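Local coordinates for protein probable uracil-DNA glycosylase (Acanthamoeba polyphaga mimivirus, PDB 5X55) that belongs to the UDG-like superfamily, probably as a viral DNA glycosylase, and is built round a four-stranded parallel sheet, at residues L103-N107 with P212-P216; V185-D191 with T251-A257; N232-K236 with I366-L370; V324-S330 with V340-N346. All coordinates share one frame; numbering follows the deposited sequence.

Interaction 1 of 4, residues L103-N107 with P212-P216; sequences LIDAN and PLNCP
The carboxylate of Asp-105 and the side-chain amide of Asn-214 meet with their planes 59° apart. Asn-214 ND2 donates to Asp-105 OD1 over 2.8 Å; the oxygen lies close to the amide plane, whereas the nitrogen stands above the carboxylate plane. From the opposite face of that carboxylate the backbone N of Asn-107 reaches the same Asp-105 OD1 at 3.0 Å, closing an Asx turn. Gripped from both faces, OD1 should leave the carboxylate little freedom to rotate, and OD2 has a further partner in Asn-108 ND2. With chi1 at 177°, CG lies opposite the backbone N, which brings the carboxylate back to the other segment although CB sets out away from it. The amide of Asn-107 is turned only 23° from that of Asn-214; Asn-107 ND2 and Asn-214 ND2 are 3.2 Å apart, two donors that do not bond.

The backbone evidence is a single beta bridge, Asp-105 with Leu-213, between two irregular loops: one follows helix 98-102, the other leads to helix 219-230. Leu-213 N donates to Ile-104 O at 2.7 Å, and Ala-106 N to Leu-213 O at 3.0 Å. A type II turn from Pro-212 to Cys-215 carries Asn-214 round to the aspartate.

Apolar groups line the bridge. Ile-104 and Pro-212 point the same way, with Ile-104 CG2 3.6 Å from Pro-212 CB, and Ala-106 CB touches Cys-215 SG at 3.8 Å. Toward the solvent-facing end, Leu-103 CD1 meets Leu-213 CD1 at 3.9 Å, while Leu-213 also touches His-240.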
# COMPACT_ATOMS: atom_id res chain seq x y z
N LEU A 103 10.86 4.56 8.78
CA LEU A 103 10.55 5.34 9.98
C LEU A 103 10.94 6.80 9.75
O LEU A 103 12.01 7.26 10.15
CB LEU A 103 11.25 4.76 11.20
CG LEU A 103 10.82 5.47 12.48
CD1 LEU A 103 9.38 5.11 12.77
CD2 LEU A 103 11.72 5.16 13.66
N ILE A 104 10.04 7.54 9.12
CA ILE A 104 10.33 8.85 8.56
C ILE A 104 9.87 9.95 9.51
O ILE A 104 8.76 9.90 10.05
CB ILE A 104 9.65 8.99 7.18
CG1 ILE A 104 10.27 8.03 6.19
CG2 ILE A 104 9.73 10.42 6.66
CD1 ILE A 104 9.48 7.97 4.92
N ASP A 105 10.70 10.97 9.67
CA ASP A 105 10.37 12.15 10.47
C ASP A 105 10.18 13.34 9.54
O ASP A 105 11.12 13.72 8.82
CB ASP A 105 11.46 12.42 11.50
CG ASP A 105 11.21 13.67 12.32
OD1 ASP A 105 10.07 14.20 12.35
OD2 ASP A 105 12.17 14.13 12.97
N ALA A 106 8.98 13.92 9.55
CA ALA A 106 8.72 15.08 8.68
C ALA A 106 9.64 16.26 9.00
O ALA A 106 9.99 17.03 8.11
CB ALA A 106 7.25 15.49 8.77
N ASN A 107 10.05 16.41 10.27
CA ASN A 107 10.98 17.47 10.64
C ASN A 107 12.42 17.20 10.19
O ASN A 107 13.25 18.10 10.30
CB ASN A 107 10.98 17.68 12.15
CG ASN A 107 9.62 18.12 12.68
OD1 ASN A 107 8.87 18.83 12.02
ND2 ASN A 107 9.31 17.69 13.89
N PRO A 212 4.48 10.00 7.58
CA PRO A 212 5.66 10.23 8.43
C PRO A 212 5.28 10.66 9.83
O PRO A 212 4.19 11.19 10.08
CB PRO A 212 6.40 11.36 7.70
CG PRO A 212 5.97 11.23 6.28
CD PRO A 212 4.52 10.82 6.36
N LEU A 213 6.22 10.43 10.75
CA LEU A 213 6.11 10.98 12.10
C LEU A 213 5.98 12.50 12.04
O LEU A 213 6.50 13.15 11.13
CB LEU A 213 7.35 10.61 12.91
CG LEU A 213 7.61 9.12 13.13
CD1 LEU A 213 9.02 8.91 13.64
CD2 LEU A 213 6.60 8.53 14.09
N ASN A 214 5.30 13.06 13.04
CA ASN A 214 5.08 14.51 13.14
C ASN A 214 4.28 15.06 11.96
O ASN A 214 4.46 16.21 11.56
CB ASN A 214 6.40 15.26 13.29
CG ASN A 214 7.09 14.97 14.60
OD1 ASN A 214 6.46 14.96 15.66
ND2 ASN A 214 8.40 14.72 14.54
N CYS A 215 3.42 14.23 11.38
CA CYS A 215 2.34 14.61 10.47
C CYS A 215 1.01 14.36 11.15
O CYS A 215 0.91 13.53 12.06
CB CYS A 215 2.37 13.82 9.15
SG CYS A 215 3.75 14.14 8.02
N PRO A 216 -0.05 15.04 10.73
CA PRO A 216 -1.38 14.68 11.24
C PRO A 216 -1.74 13.25 10.86
O PRO A 216 -1.38 12.76 9.79
CB PRO A 216 -2.31 15.70 10.56
CG PRO A 216 -1.41 16.87 10.22
CD PRO A 216 -0.07 16.26 9.90

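Interaction 2 of 4, residues V185-D191 with T251-A257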
# COMPACT_ATOMS: atom_id res chain seq x y z
N VAL A 185 0.62 -10.50 5.02
CA VAL A 185 -0.66 -9.83 4.84
C VAL A 185 -0.44 -8.75 3.80
O VAL A 185 0.58 -8.06 3.83
CB VAL A 185 -1.18 -9.21 6.16
CG1 VAL A 185 -2.56 -8.61 5.97
CG2 VAL A 185 -1.17 -10.23 7.28
N VAL A 186 -1.38 -8.64 2.85
CA VAL A 186 -1.35 -7.61 1.81
C VAL A 186 -2.55 -6.70 2.07
O VAL A 186 -3.69 -7.17 2.03
CB VAL A 186 -1.43 -8.23 0.41
CG1 VAL A 186 -1.48 -7.11 -0.65
CG2 VAL A 186 -0.27 -9.20 0.16
N ILE A 187 -2.28 -5.43 2.35
CA ILE A 187 -3.33 -4.42 2.55
C ILE A 187 -3.22 -3.38 1.43
O ILE A 187 -2.30 -2.56 1.42
CB ILE A 187 -3.25 -3.75 3.93
CG1 ILE A 187 -3.06 -4.80 5.03
CG2 ILE A 187 -4.51 -2.90 4.18
CD1 ILE A 187 -3.28 -4.27 6.42
N LEU A 188 -4.18 -3.40 0.51
CA LEU A 188 -4.17 -2.46 -0.60
C LEU A 188 -4.82 -1.13 -0.23
O LEU A 188 -5.92 -1.09 0.32
CB LEU A 188 -4.90 -3.06 -1.78
CG LEU A 188 -4.03 -4.13 -2.41
CD1 LEU A 188 -4.92 -5.11 -3.12
CD2 LEU A 188 -3.03 -3.47 -3.35
N GLY A 189 -4.11 -0.05 -0.53
CA GLY A 189 -4.73 1.25 -0.67
C GLY A 189 -5.05 1.52 -2.14
O GLY A 189 -4.76 0.74 -3.06
N GLN A 190 -5.67 2.66 -2.37
CA GLN A 190 -6.01 3.03 -3.73
C GLN A 190 -4.96 4.00 -4.25
O GLN A 190 -4.01 3.58 -4.90
CB GLN A 190 -7.41 3.62 -3.76
CG GLN A 190 -7.95 3.87 -5.14
CD GLN A 190 -9.40 4.35 -5.10
OE1 GLN A 190 -10.32 3.56 -5.22
NE2 GLN A 190 -9.60 5.66 -4.93
N ASP A 191 -5.10 5.29 -3.94
CA ASP A 191 -4.11 6.28 -4.36
C ASP A 191 -3.30 6.80 -3.16
O ASP A 191 -3.76 6.73 -2.01
CB ASP A 191 -4.82 7.44 -5.09
CG ASP A 191 -5.62 6.97 -6.31
OD1 ASP A 191 -6.88 6.99 -6.28
OD2 ASP A 191 -4.99 6.54 -7.31
N THR A 251 3.51 -6.93 7.06
CA THR A 251 2.29 -6.34 6.52
C THR A 251 2.65 -5.55 5.26
O THR A 251 3.26 -4.48 5.34
CB THR A 251 1.59 -5.46 7.56
OG1 THR A 251 1.64 -6.10 8.84
CG2 THR A 251 0.13 -5.27 7.17
N PHE A 252 2.26 -6.08 4.10
CA PHE A 252 2.63 -5.52 2.80
C PHE A 252 1.57 -4.49 2.40
O PHE A 252 0.58 -4.80 1.74
CB PHE A 252 2.75 -6.63 1.76
CG PHE A 252 3.34 -6.21 0.43
CD1 PHE A 252 4.68 -5.88 0.32
CD2 PHE A 252 2.56 -6.21 -0.71
CE1 PHE A 252 5.24 -5.53 -0.90
CE2 PHE A 252 3.10 -5.86 -1.95
CZ PHE A 252 4.45 -5.52 -2.04
N MET A 253 1.79 -3.25 2.79
CA MET A 253 0.80 -2.19 2.65
C MET A 253 1.23 -1.31 1.49
O MET A 253 2.08 -0.44 1.65
CB MET A 253 0.68 -1.38 3.93
CG MET A 253 0.45 -2.22 5.20
SD MET A 253 0.20 -1.18 6.66
CE MET A 253 -1.42 -0.49 6.24
N ILE A 254 0.62 -1.54 0.32
CA ILE A 254 0.92 -0.77 -0.88
C ILE A 254 -0.36 -0.11 -1.39
O ILE A 254 -1.48 -0.52 -1.06
CB ILE A 254 1.53 -1.64 -1.99
CG1 ILE A 254 0.56 -2.78 -2.34
CG2 ILE A 254 2.87 -2.21 -1.57
CD1 ILE A 254 0.87 -3.46 -3.65
N ASN A 255 -0.18 0.92 -2.21
CA ASN A 255 -1.25 1.55 -2.97
C ASN A 255 -1.27 0.99 -4.39
O ASN A 255 -0.22 0.89 -5.03
CB ASN A 255 -1.06 3.06 -2.99
CG ASN A 255 -1.24 3.70 -1.62
OD1 ASN A 255 -2.22 3.44 -0.93
ND2 ASN A 255 -0.31 4.56 -1.22
N SER A 256 -2.46 0.64 -4.90
CA SER A 256 -2.53 0.09 -6.25
C SER A 256 -2.09 1.11 -7.31
O SER A 256 -1.59 0.73 -8.37
CB SER A 256 -3.95 -0.38 -6.54
OG SER A 256 -4.87 0.68 -6.40
N ALA A 257 -2.26 2.41 -7.04
CA ALA A 257 -1.65 3.48 -7.81
C ALA A 257 -0.44 3.98 -7.03
O ALA A 257 -0.60 4.59 -5.97
CB ALA A 257 -2.63 4.62 -8.08
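Ile-254 O is approached by several groups. Gly-189 N donates to it at 2.7 Å in the carbonyl plane, the N-H...O angle being 169°; Leu-188 CA makes a CA-H...O contact with Ile-254 O at 3.3 Å, and Ser-208 OG, bonded to Ile-187 O, also reaches Ile-254 O weakly. The ladder is parallel: Phe-252 N binds Val-185 O at 2.6 Å and Ile-187 N binds Phe-252 O at 3.0 Å, whereas the bond from Ile-254 N to Ile-187 O is weak. Beyond it, Ser-256 N reaches Gly-189 O at 2.9 Å. Gly-189 has no side chain, and Asn-255 OD1 sits 3.3 Å from Gly-189 CA where the strands run close.

Side chains pair along both faces. Leu-188 and Ile-254 lie alongside each other, with Leu-188 CD2 3.8 Å from Ile-254 CG1. On the other face Ile-187 CD1 meets Thr-251 CG2 at 3.6 Å.

Ser-256 OG has its main partner in His-298 NE2. In the central four-stranded parallel sheet of this alpha/beta fold, as in the uracil-DNA glycosylase superfamily, strand 251-255 is outermost and strand 185-189 lies between it and strand 291-295; helix 173-177 packs on Phe-252 and Ile-254, and helix 297-303 on Leu-188.

Interaction 3 of 4, residues N232-K236 with I366-L370; sequences NHMRK and IFWDL
His-233 and Trp-368 form an offset edge-to-face pair where the C-terminal tail crosses the end of helix 219-230, which finishes in a Schellman motif with Asn-232 as its C-prime residue. The edge of the indole is directed at the imidazole face: the His-233 ring and the five-membered ring of Trp-368 have centroids 5.9 Å apart and planes at 73°. Trp-368 is on the buried, densely surrounded side, with Leu-228 and Ile-354 against it and Phe-351 and Trp-246 in further edge-to-face contacts. His-233 NE2 is tied to Asp-349 and Trp-368 NE1 to Asn-355, which probably helps to set how each ring is turned. Ile-366 CG2 lies over one indole face, displaced toward its rim.

Between the two sides, Met-234 CG stands opposite its backbone N (chi1 168°), and the bent thioether end sets Met-234 CE 3.8 Å from Trp-368 O and 3.7 Å from Asp-369 OD1.

Asp-369 lies on the exposed side, where the contact is by van der Waals approach and through water. Its CB is 3.6 Å from His-233 O, and its carboxylate rests against the Met-234 backbone. A water donates to Asp-369 OD2 at 3.0 Å and accepts weakly from Lys-236 N at 3.3 Å.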
# COMPACT_ATOMS: atom_id res chain seq x y z
N ASN A 232 -9.55 -4.99 21.04
CA ASN A 232 -8.60 -5.30 22.10
C ASN A 232 -7.21 -5.63 21.56
O ASN A 232 -6.46 -6.38 22.18
CB ASN A 232 -9.11 -6.44 23.00
CG ASN A 232 -8.42 -6.45 24.36
OD1 ASN A 232 -8.00 -5.41 24.87
ND2 ASN A 232 -8.28 -7.63 24.94
N HIS A 233 -6.85 -5.10 20.40
CA HIS A 233 -5.51 -5.30 19.86
C HIS A 233 -4.58 -4.17 20.24
O HIS A 233 -3.38 -4.25 19.94
CB HIS A 233 -5.58 -5.42 18.34
CG HIS A 233 -6.50 -6.50 17.88
ND1 HIS A 233 -6.26 -7.84 18.11
CD2 HIS A 233 -7.69 -6.44 17.23
CE1 HIS A 233 -7.25 -8.55 17.61
NE2 HIS A 233 -8.13 -7.73 17.07
N MET A 234 -5.10 -3.15 20.91
CA MET A 234 -4.47 -1.87 21.18
C MET A 234 -5.33 -1.19 22.23
O MET A 234 -6.55 -1.34 22.23
CB MET A 234 -4.37 -1.04 19.89
CG MET A 234 -3.99 0.41 20.04
SD MET A 234 -3.82 1.19 18.40
CE MET A 234 -2.39 0.28 17.80
N ARG A 235 -4.68 -0.48 23.15
CA ARG A 235 -5.43 0.18 24.20
C ARG A 235 -5.53 1.68 24.03
O ARG A 235 -6.47 2.28 24.55
CB ARG A 235 -4.83 -0.13 25.57
CG ARG A 235 -5.21 -1.51 26.03
CD ARG A 235 -4.47 -1.89 27.24
NE ARG A 235 -5.38 -1.93 28.37
CZ ARG A 235 -5.99 -3.02 28.79
NH1 ARG A 235 -5.81 -4.18 28.17
NH2 ARG A 235 -6.81 -2.95 29.81
N LYS A 236 -4.60 2.30 23.31
CA LYS A 236 -4.66 3.74 23.07
C LYS A 236 -4.10 4.01 21.68
O LYS A 236 -3.12 3.40 21.28
CB LYS A 236 -3.87 4.51 24.14
CG LYS A 236 -4.30 5.95 24.26
CD LYS A 236 -4.05 6.47 25.66
CE LYS A 236 -4.79 5.63 26.71
NZ LYS A 236 -4.45 6.11 28.10
N ILE A 366 1.63 -11.21 14.21
CA ILE A 366 1.96 -9.81 14.04
C ILE A 366 1.52 -9.07 15.29
O ILE A 366 0.36 -9.18 15.71
CB ILE A 366 1.30 -9.21 12.79
CG1 ILE A 366 1.91 -9.80 11.51
CG2 ILE A 366 1.43 -7.70 12.82
CD1 ILE A 366 1.23 -9.35 10.21
N PHE A 367 2.44 -8.32 15.90
CA PHE A 367 2.15 -7.54 17.10
C PHE A 367 1.73 -6.14 16.66
O PHE A 367 2.57 -5.32 16.28
CB PHE A 367 3.37 -7.48 18.01
CG PHE A 367 3.83 -8.81 18.43
CD1 PHE A 367 3.24 -9.45 19.51
CD2 PHE A 367 4.84 -9.46 17.73
CE1 PHE A 367 3.66 -10.72 19.90
CE2 PHE A 367 5.27 -10.73 18.11
CZ PHE A 367 4.67 -11.36 19.20
N TRP A 368 0.44 -5.87 16.74
CA TRP A 368 -0.09 -4.61 16.21
C TRP A 368 0.20 -3.43 17.11
O TRP A 368 0.20 -2.30 16.64
CB TRP A 368 -1.60 -4.71 15.99
CG TRP A 368 -1.94 -5.86 15.12
CD1 TRP A 368 -2.53 -7.04 15.48
CD2 TRP A 368 -1.70 -5.95 13.72
NE1 TRP A 368 -2.66 -7.86 14.39
CE2 TRP A 368 -2.16 -7.21 13.29
CE3 TRP A 368 -1.12 -5.08 12.79
CZ2 TRP A 368 -2.07 -7.63 11.96
CZ3 TRP A 368 -1.04 -5.49 11.46
CH2 TRP A 368 -1.51 -6.75 11.06
N ASP A 369 0.43 -3.66 18.40
CA ASP A 369 0.52 -2.52 19.29
C ASP A 369 1.96 -2.04 19.49
O ASP A 369 2.23 -0.86 19.27
CB ASP A 369 -0.10 -2.85 20.65
CG ASP A 369 -0.59 -1.60 21.38
OD1 ASP A 369 -0.42 -0.49 20.83
OD2 ASP A 369 -1.14 -1.74 22.50
N LEU A 370 2.87 -2.94 19.87
CA LEU A 370 4.29 -2.65 20.21
C LEU A 370 4.68 -1.19 20.52
O LEU A 370 5.18 -0.91 21.62
CB LEU A 370 5.22 -3.13 19.09
CG LEU A 370 5.32 -4.63 18.88
CD1 LEU A 370 6.54 -4.98 18.03
CD2 LEU A 370 5.34 -5.36 20.20
OXT LEU A 370 4.57 -0.28 19.70
O HOH W 1 -1.54 1.06 23.36

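Interaction 4 of 4, residues V324-S330 with V340-N346; sequences VSNTMTS and VTYPSFN
Met-328 and Tyr-342 project from the same face of the two strands and slant across each other. The methionine chain bends at its last torsion (chi3 91°), which curls the methyl back to the tyrosine: Met-328 CE is 3.5 Å from Tyr-342 CD2 and 3.7 Å from Tyr-342 CB. The ring leans on along the neighbouring strand until Tyr-342 CE2 comes 3.9 Å from Ser-330 CB. Ser-330 OG is bonded to His-300 ND1, and the same histidine stands edge-to-face with Tyr-342, so one helix residue addresses both.

Thr-329 and Thr-341 occupy the other, exposed face as a non-hydrogen-bonded pair. Next to them Thr-327 CB touches Thr-341 CG2 at 3.8 Å.

Outside the paired strands, Val-324 is set obliquely to Phe-345 and nearly at a right angle to Asn-346; Val-324 CG2 approaches Phe-345 CD1 at 3.9 Å. Asn-346 N donates to Val-324 O at 3.1 Å, and Ser-344 OG donates to Asn-346 OD1 at 2.9 Å, which should steady the amide. Phe-345 also stacks on His-350.

Backbone bonds run both ways within each of the pairs Met-328/Tyr-342 and Ser-330/Val-340, Tyr-342 N to Met-328 O being 2.8 Å long. With short strand axes at 143°, this two-way pattern defines the base of a twisted antiparallel beta hairpin, strands 328-332 and 338-342.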
# COMPACT_ATOMS: atom_id res chain seq x y z
N VAL A 324 -17.01 4.21 6.78
CA VAL A 324 -16.51 3.35 7.86
C VAL A 324 -17.65 2.60 8.54
O VAL A 324 -17.50 1.43 8.91
CB VAL A 324 -15.68 4.19 8.86
CG1 VAL A 324 -16.52 5.35 9.44
CG2 VAL A 324 -15.10 3.29 9.97
N SER A 325 -18.81 3.24 8.71
CA SER A 325 -19.90 2.61 9.46
C SER A 325 -21.05 2.15 8.58
O SER A 325 -22.11 1.77 9.11
CB SER A 325 -20.41 3.53 10.57
OG SER A 325 -20.65 4.85 10.10
N ASN A 326 -20.88 2.15 7.26
CA ASN A 326 -21.86 1.61 6.34
C ASN A 326 -21.34 0.32 5.73
O ASN A 326 -20.14 0.16 5.50
CB ASN A 326 -22.17 2.61 5.22
CG ASN A 326 -22.73 3.90 5.76
OD1 ASN A 326 -23.50 3.90 6.72
ND2 ASN A 326 -22.34 5.02 5.15
N THR A 327 -22.27 -0.60 5.45
CA THR A 327 -21.96 -1.73 4.58
C THR A 327 -21.48 -1.23 3.21
O THR A 327 -21.63 -0.06 2.85
CB THR A 327 -23.17 -2.63 4.36
OG1 THR A 327 -24.15 -1.92 3.59
CG2 THR A 327 -23.77 -3.06 5.67
N MET A 328 -20.93 -2.14 2.43
CA MET A 328 -20.45 -1.82 1.09
C MET A 328 -21.07 -2.80 0.12
O MET A 328 -21.22 -3.98 0.44
CB MET A 328 -18.92 -1.90 1.01
CG MET A 328 -18.42 -2.28 -0.37
SD MET A 328 -16.68 -2.69 -0.39
CE MET A 328 -16.63 -4.45 -0.10
N THR A 329 -21.40 -2.32 -1.08
CA THR A 329 -21.83 -3.20 -2.15
C THR A 329 -20.75 -3.26 -3.22
O THR A 329 -20.23 -2.22 -3.65
CB THR A 329 -23.17 -2.72 -2.73
OG1 THR A 329 -24.17 -2.84 -1.71
CG2 THR A 329 -23.57 -3.59 -3.87
N SER A 330 -20.37 -4.46 -3.61
CA SER A 330 -19.24 -4.64 -4.51
C SER A 330 -19.52 -5.77 -5.48
O SER A 330 -20.08 -6.81 -5.10
CB SER A 330 -17.96 -4.92 -3.72
OG SER A 330 -16.87 -5.10 -4.59
N VAL A 340 -22.62 -7.95 -4.28
CA VAL A 340 -22.77 -8.55 -2.97
C VAL A 340 -22.51 -7.49 -1.91
O VAL A 340 -21.73 -6.55 -2.11
CB VAL A 340 -21.82 -9.76 -2.81
CG1 VAL A 340 -21.88 -10.34 -1.40
CG2 VAL A 340 -22.18 -10.81 -3.84
N THR A 341 -23.18 -7.62 -0.77
CA THR A 341 -23.03 -6.70 0.34
C THR A 341 -22.02 -7.28 1.34
O THR A 341 -22.08 -8.46 1.67
CB THR A 341 -24.38 -6.44 1.01
OG1 THR A 341 -25.24 -5.81 0.07
CG2 THR A 341 -24.22 -5.51 2.19
N TYR A 342 -21.09 -6.44 1.78
CA TYR A 342 -20.04 -6.74 2.74
C TYR A 342 -20.17 -5.80 3.92
O TYR A 342 -20.63 -4.67 3.76
CB TYR A 342 -18.65 -6.60 2.10
CG TYR A 342 -18.50 -7.52 0.92
CD1 TYR A 342 -18.05 -8.81 1.07
CD2 TYR A 342 -18.89 -7.10 -0.36
CE1 TYR A 342 -17.94 -9.66 -0.02
CE2 TYR A 342 -18.79 -7.95 -1.45
CZ TYR A 342 -18.32 -9.23 -1.27
OH TYR A 342 -18.23 -10.08 -2.35
N PRO A 343 -19.78 -6.25 5.12
CA PRO A 343 -20.04 -5.46 6.33
C PRO A 343 -19.23 -4.18 6.38
O PRO A 343 -18.26 -3.98 5.65
CB PRO A 343 -19.63 -6.41 7.46
CG PRO A 343 -18.70 -7.40 6.82
CD PRO A 343 -19.22 -7.58 5.42
N SER A 344 -19.67 -3.29 7.27
CA SER A 344 -18.96 -2.04 7.51
C SER A 344 -17.61 -2.29 8.17
O SER A 344 -17.42 -3.24 8.94
CB SER A 344 -19.79 -1.10 8.39
OG SER A 344 -19.89 -1.60 9.70
N PHE A 345 -16.66 -1.39 7.88
CA PHE A 345 -15.32 -1.52 8.42
C PHE A 345 -15.33 -1.64 9.94
O PHE A 345 -14.64 -2.50 10.50
CB PHE A 345 -14.47 -0.32 8.00
CG PHE A 345 -13.07 -0.36 8.55
CD1 PHE A 345 -12.78 0.18 9.81
CD2 PHE A 345 -12.05 -1.00 7.84
CE1 PHE A 345 -11.49 0.10 10.33
CE2 PHE A 345 -10.77 -1.08 8.35
CZ PHE A 345 -10.48 -0.52 9.59
N ASN A 346 -16.08 -0.78 10.62
CA ASN A 346 -15.97 -0.74 12.07
C ASN A 346 -16.67 -1.90 12.77
O ASN A 346 -16.58 -1.99 14.00
CB ASN A 346 -16.47 0.61 12.64
CG ASN A 346 -17.96 0.88 12.38
OD1 ASN A 346 -18.69 0.06 11.82
ND2 ASN A 346 -18.41 2.05 12.83

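Interaction 2 is the core contact, its centre about 2 Å from that of the chain, whereas the centres of interactions 1, 3 and 4 lie about 18 to 20 Å out. Chemistry follows place: a parallel backbone ladder between buried, mostly apolar faces at the centre, an antiparallel ladder with one exposed threonine face in interaction 4, a single bridge plus a doubly gripped carboxylate in interaction 1, and aromatic packing with a water bridge in interaction 3. Interactions 2 and 3 touch directly, Ile-366 CD1 lying 3.5 Å from Thr-251 OG1, so the tail is packed against the outermost strand. Helix 219-230 is shared by side chains of interactions 3 and 4.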